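PDB 4R6H: solute binding protein MsmE from Bacillus subtilis subsp. subtilis str. 168, which binds melibiose, raffinose and stachyose as the extracellular solute-binding component of the MelEDC-MsmX ABC transporter that imports these sugars. Local coordinates for residues L205-D209 with E371-D375. Residues are numbered along the deposited sequence; the frame is centred on the assembly and turned at random. Where two conformers were deposited one is given.
Sequences LLITD and EPYFD
I207 and F374 face each other with their CA atoms 8.3 Å apart, and T208 and E371 pair at a similar separation, so the backbones stay too distant to bond and side chains alone bridge them. I207 sits between two partners. Its CG1 lies at the edge of the F374 ring, near the ring plane and 3.7 Å from F374 CD1, while I207 CD1 comes as close to F374 CE1. The other branch, CG2, turns to the carboxylate end of E371, 3.4 Å from E371 OE1. L206 meets the ring farther out, its CD1 approaching F374 CZ obliquely at 3.7 Å. F374 reaches both residues because its CG is anti to the backbone N (chi1 176°), which extends the ring from the first turn of its helix. Cutting I207 back to an alanine would remove CG1, CD1 and CG2, and is likely to open a gap beside CD1 and CE1 of F374 and take away the methyl beside E371 OE1. The contact lies within one of the two lobes of the solute-binding fold, where it joins the C-terminal end of helix 192-206 and the loop after it to the junction at which strand 370-372, parallel to strand 303-306, passes into helix 374-378. Y373 occupies the N-cap position there, and L218 of helix 215-220 touches both I207 and F374. Nearer the surface, T208 CG2 rests 3.8 Å from E371 CG, a methyl against the aliphatic part of a chain bent at chi2 (-76°), while T208 OG1 hydrogen-bonds D299.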
loop_
_atom_site.group_PDB
_atom_site.type_symbol
_atom_site.label_atom_id
_atom_site.label_comp_id
_atom_site.label_asym_id
_atom_site.label_seq_id
_atom_site.Cartn_x
_atom_site.Cartn_y
_atom_site.Cartn_z
ATOM N N LEU A 205 -11.928 -9.035 -6.492
ATOM C CA LEU A 205 -13.349 -9.421 -6.378
ATOM C C LEU A 205 -14.242 -8.456 -7.130
ATOM O O LEU A 205 -15.141 -8.901 -7.853
ATOM C CB LEU A 205 -13.787 -9.485 -4.935
ATOM C CG LEU A 205 -15.264 -9.849 -4.657
ATOM C CD1 LEU A 205 -15.505 -11.270 -5.051
ATOM C CD2 LEU A 205 -15.550 -9.626 -3.202
ATOM N N LEU A 206 -13.975 -7.164 -7.016
ATOM C CA LEU A 206 -14.947 -6.141 -7.368
ATOM C C LEU A 206 -14.512 -5.149 -8.444
ATOM O O LEU A 206 -15.342 -4.389 -8.917
ATOM C CB LEU A 206 -15.407 -5.351 -6.117
ATOM C CG LEU A 206 -15.944 -6.153 -4.944
ATOM C CD1 LEU A 206 -16.109 -5.316 -3.701
ATOM C CD2 LEU A 206 -17.277 -6.782 -5.330
ATOM N N ILE A 207 -13.223 -5.138 -8.783
ATOM C CA ILE A 207 -12.646 -4.104 -9.624
ATOM C C ILE A 207 -12.031 -4.576 -10.923
ATOM O O ILE A 207 -12.364 -4.029 -11.980
ATOM C CB ILE A 207 -11.586 -3.281 -8.840
ATOM C CG1 ILE A 207 -12.166 -2.716 -7.535
ATOM C CG2 ILE A 207 -11.022 -2.177 -9.706
ATOM C CD1 ILE A 207 -13.409 -1.848 -7.681
ATOM N N THR A 208 -11.150 -5.578 -10.905
ATOM C CA THR A 208 -10.275 -5.832 -12.057
ATOM C C THR A 208 -10.978 -6.466 -13.259
ATOM O O THR A 208 -10.537 -6.247 -14.403
ATOM C CB THR A 208 -9.047 -6.662 -11.708
ATOM O OG1 THR A 208 -9.430 -7.827 -10.991
ATOM C CG2 THR A 208 -8.097 -5.848 -10.827
ATOM N N ASP A 209 -12.020 -7.250 -13.023
ATOM C CA ASP A 209 -12.653 -8.018 -14.148
ATOM C C ASP A 209 -13.772 -7.179 -14.740
ATOM O O ASP A 209 -14.726 -6.880 -14.075
ATOM C CB ASP A 209 -13.138 -9.366 -13.636
ATOM C CG ASP A 209 -13.659 -10.261 -14.727
ATOM O OD1 ASP A 209 -13.542 -9.925 -15.911
ATOM O OD2 ASP A 209 -14.195 -11.309 -14.361
ATOM N N GLU A 371 -3.085 -1.918 -9.332
ATOM C CA GLU A 371 -4.334 -1.292 -8.959
ATOM C C GLU A 371 -4.146 -0.509 -7.654
ATOM O O GLU A 371 -3.485 -0.989 -6.713
ATOM C CB GLU A 371 -5.438 -2.338 -8.739
ATOM C CG GLU A 371 -6.145 -2.733 -10.037
ATOM C CD GLU A 371 -7.111 -1.649 -10.474
ATOM O OE1 GLU A 371 -7.837 -1.062 -9.623
ATOM O OE2 GLU A 371 -7.085 -1.356 -11.684
ATOM N N PRO A 372 -4.752 0.674 -7.549
ATOM C CA PRO A 372 -4.695 1.378 -6.285
ATOM C C PRO A 372 -5.408 0.649 -5.164
ATOM O O PRO A 372 -6.333 -0.151 -5.405
ATOM C CB PRO A 372 -5.401 2.724 -6.587
ATOM C CG PRO A 372 -6.302 2.395 -7.740
ATOM C CD PRO A 372 -5.574 1.375 -8.556
ATOM N N TYR A 373 -5.054 0.927 -3.924
ATOM C CA TYR A 373 -5.776 0.325 -2.812
ATOM C C TYR A 373 -7.266 0.604 -2.882
ATOM O O TYR A 373 -7.712 1.743 -3.040
ATOM C CB TYR A 373 -5.209 0.756 -1.455
ATOM C CG TYR A 373 -4.212 -0.246 -0.935
ATOM C CD1 TYR A 373 -4.639 -1.407 -0.300
ATOM C CD2 TYR A 373 -2.861 -0.070 -1.141
ATOM C CE1 TYR A 373 -3.741 -2.336 0.156
ATOM C CE2 TYR A 373 -1.947 -0.999 -0.691
ATOM C CZ TYR A 373 -2.397 -2.125 -0.040
ATOM O OH TYR A 373 -1.509 -3.062 0.414
ATOM N N PHE A 374 -8.044 -0.458 -2.757
ATOM C CA PHE A 374 -9.497 -0.401 -2.944
ATOM C C PHE A 374 -10.119 0.674 -2.054
ATOM O O PHE A 374 -11.000 1.459 -2.512
ATOM C CB PHE A 374 -10.081 -1.784 -2.622
ATOM C CG PHE A 374 -11.572 -1.870 -2.668
ATOM C CD1 PHE A 374 -12.205 -2.068 -3.883
ATOM C CD2 PHE A 374 -12.311 -1.836 -1.514
ATOM C CE1 PHE A 374 -13.564 -2.211 -3.953
ATOM C CE2 PHE A 374 -13.705 -1.970 -1.579
ATOM C CZ PHE A 374 -14.305 -2.160 -2.799
ATOM N N ASP A 375 -9.740 0.714 -0.783
ATOM C CA ASP A 375 -10.446 1.598 0.136
ATOM C C ASP A 375 -10.216 3.066 -0.175
ATOM O O ASP A 375 -11.104 3.901 0.061
ATOM C CB ASP A 375 -10.103 1.301 1.604
ATOM C CG ASP A 375 -8.693 1.746 1.994
ATOM O OD1 ASP A 375 -7.699 1.290 1.388
ATOM O OD2 ASP A 375 -8.578 2.594 2.911
#